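Local coordinates for uncharacterized protein (Mycobacterium tuberculosis, PDB 4Q6U) that is of unknown function but, with three sensor-type domains of the GAF and PAS classes in one chain, probably takes part in sensing or signalling, at residues H11-V16 with D104-G109. Numbering follows the deposited sequence.
Sequences HDWLLV and DRPIPG
Trp13 swings its CG anti to its own carbonyl carbon (chi1 -75°), and Arg105 holds CG opposite its backbone N (chi1 -173°), which lays the arginine's aliphatic chain over one face of the indole. Arg105 CB starts near the pyrrole nitrogen, 3.6 Å from Trp13 NE1. Further along, Arg105 CG sits 3.7 Å above the indole plane, over its centre. Arg105 CD then reaches the six-membered ring, 3.6 Å from its centroid and almost exactly on the ring normal, a clean CH-pi contact. Beyond CD the chain bends at chi3, and the guanidinium plane stands 75° from the indole; the contact with the face is made by the methylenes. The polar end is tied down instead by Gln92 of strand 88-97, whose OE1 bonds Arg105 NH1, while its NE2 holds the carbonyl of Pro106. Trp13 NE1 is satisfied by Pro103 O, just before the 104-109 segment, which helps fix how the ring is turned.

At the pyrrole end of the indole, Trp13 CD1 lies 3.6 Å from Asp104 O and also touches Pro106 CD, both approaching obliquely. Two residues on, in strand 14-17, Leu15 also faces the linker: Leu15 CD1 lies 3.9 Å from Pro108 CG. Around this apolar patch, the ring of Trp94 meets the indole, and Val81 of strand 74-82 touches Pro108.

Taken together, this is side-chain packing of an irregular, proline-rich interdomain linker against a face of an antiparallel sheet. The linker leaves strand 88-97, passes over strand 14-17 of the GAF-related N-terminal domain, and runs into strand 109-114, the first strand of the PAS-like middle domain.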
loop_
_atom_site.group_PDB
_atom_site.type_symbol
_atom_site.label_atom_id
_atom_site.label_comp_id
_atom_site.label_asym_id
_atom_site.label_seq_id
_atom_site.Cartn_x
_atom_site.Cartn_y
_atom_site.Cartn_z
ATOM N N HIS B 11 -26.166 15.297 18.813
ATOM C CA HIS B 11 -27.466 14.647 18.698
ATOM C C HIS B 11 -27.344 13.212 18.209
ATOM O O HIS B 11 -28.323 12.470 18.210
ATOM C CB HIS B 11 -28.375 15.436 17.753
ATOM N N ASP B 12 -26.145 12.829 17.780
ATOM C CA ASP B 12 -25.923 11.504 17.202
ATOM C C ASP B 12 -25.844 10.416 18.265
ATOM O O ASP B 12 -25.592 10.693 19.436
ATOM C CB ASP B 12 -24.638 11.489 16.372
ATOM C CG ASP B 12 -24.735 12.344 15.122
ATOM O OD1 ASP B 12 -25.359 11.894 14.138
ATOM O OD2 ASP B 12 -24.175 13.460 15.123
ATOM N N TRP B 13 -26.068 9.174 17.844
ATOM C CA TRP B 13 -25.812 8.015 18.686
ATOM C C TRP B 13 -24.309 7.802 18.796
ATOM O O TRP B 13 -23.604 7.829 17.792
ATOM C CB TRP B 13 -26.457 6.754 18.105
ATOM C CG TRP B 13 -27.930 6.668 18.256
ATOM C CD1 TRP B 13 -28.878 7.095 17.371
ATOM C CD2 TRP B 13 -28.638 6.093 19.361
ATOM N NE1 TRP B 13 -30.138 6.828 17.863
ATOM C CE2 TRP B 13 -30.015 6.217 19.085
ATOM C CE3 TRP B 13 -28.238 5.496 20.561
ATOM C CZ2 TRP B 13 -30.997 5.761 19.969
ATOM C CZ3 TRP B 13 -29.215 5.043 21.438
ATOM C CH2 TRP B 13 -30.576 5.173 21.132
ATOM N N LEU B 14 -23.818 7.583 20.007
ATOM C CA LEU B 14 -22.420 7.213 20.200
ATOM C C LEU B 14 -22.278 5.699 20.342
ATOM O O LEU B 14 -22.911 5.108 21.215
ATOM C CB LEU B 14 -21.850 7.895 21.445
ATOM C CG LEU B 14 -21.768 9.413 21.415
ATOM C CD1 LEU B 14 -21.115 9.908 22.688
ATOM C CD2 LEU B 14 -20.984 9.845 20.179
ATOM N N LEU B 15 -21.446 5.071 19.514
ATOM C CA LEU B 15 -21.157 3.657 19.714
ATOM C C LEU B 15 -19.920 3.506 20.594
ATOM O O LEU B 15 -18.832 3.968 20.256
ATOM C CB LEU B 15 -20.967 2.930 18.389
ATOM C CG LEU B 15 -20.733 1.414 18.478
ATOM C CD1 LEU B 15 -21.972 0.689 18.976
ATOM C CD2 LEU B 15 -20.314 0.856 17.127
ATOM N N VAL B 16 -20.108 2.861 21.736
ATOM C CA VAL B 16 -19.050 2.692 22.718
ATOM C C VAL B 16 -18.644 1.226 22.851
ATOM O O VAL B 16 -19.471 0.383 23.147
ATOM C CB VAL B 16 -19.493 3.226 24.094
ATOM C CG1 VAL B 16 -18.535 2.774 25.179
ATOM C CG2 VAL B 16 -19.607 4.743 24.053
ATOM N N ASP B 104 -32.537 8.154 13.877
ATOM C CA ASP B 104 -32.463 6.744 13.516
ATOM C C ASP B 104 -31.155 6.163 14.046
ATOM O O ASP B 104 -30.114 6.818 14.010
ATOM C CB ASP B 104 -32.573 6.559 11.999
ATOM C CG ASP B 104 -33.934 6.973 11.455
ATOM O OD1 ASP B 104 -34.925 6.930 12.217
ATOM O OD2 ASP B 104 -34.013 7.330 10.260
ATOM N N ARG B 105 -31.220 4.950 14.575
ATOM C CA ARG B 105 -30.057 4.345 15.201
ATOM C C ARG B 105 -29.335 3.431 14.222
ATOM O O ARG B 105 -29.931 2.483 13.705
ATOM C CB ARG B 105 -30.464 3.564 16.458
ATOM C CG ARG B 105 -29.284 3.036 17.254
ATOM C CD ARG B 105 -29.715 2.411 18.565
ATOM N NE ARG B 105 -30.648 1.303 18.369
ATOM C CZ ARG B 105 -30.280 0.055 18.109
ATOM N NH1 ARG B 105 -28.990 -0.254 18.003
ATOM N NH2 ARG B 105 -31.204 -0.882 17.948
ATOM N N PRO B 106 -28.049 3.714 13.959
ATOM C CA PRO B 106 -27.272 2.818 13.095
ATOM C C PRO B 106 -27.160 1.455 13.754
ATOM O O PRO B 106 -26.825 1.397 14.937
ATOM C CB PRO B 106 -25.900 3.497 12.997
ATOM C CG PRO B 106 -26.106 4.905 13.484
ATOM C CD PRO B 106 -27.236 4.826 14.479
ATOM N N ILE B 107 -27.452 0.383 13.027
ATOM C CA ILE B 107 -27.433 -0.937 13.648
ATOM C C ILE B 107 -26.019 -1.500 13.694
ATOM O O ILE B 107 -25.410 -1.769 12.651
ATOM C CB ILE B 107 -28.344 -1.941 12.925
ATOM C CG1 ILE B 107 -29.709 -1.325 12.615
ATOM C CG2 ILE B 107 -28.517 -3.196 13.781
ATOM C CD1 ILE B 107 -30.457 -0.832 13.833
ATOM N N PRO B 108 -25.484 -1.679 14.911
ATOM C CA PRO B 108 -24.161 -2.282 15.080
ATOM C C PRO B 108 -24.252 -3.795 14.938
ATOM O O PRO B 108 -25.289 -4.365 15.260
ATOM C CB PRO B 108 -23.758 -1.867 16.508
ATOM C CG PRO B 108 -24.929 -1.073 17.061
ATOM C CD PRO B 108 -26.111 -1.404 16.212
ATOM N N GLY B 109 -23.183 -4.426 14.455
ATOM C CA GLY B 109 -23.185 -5.852 14.215
ATOM C C GLY B 109 -22.033 -6.524 14.933
ATOM O O GLY B 109 -20.879 -6.396 14.522
#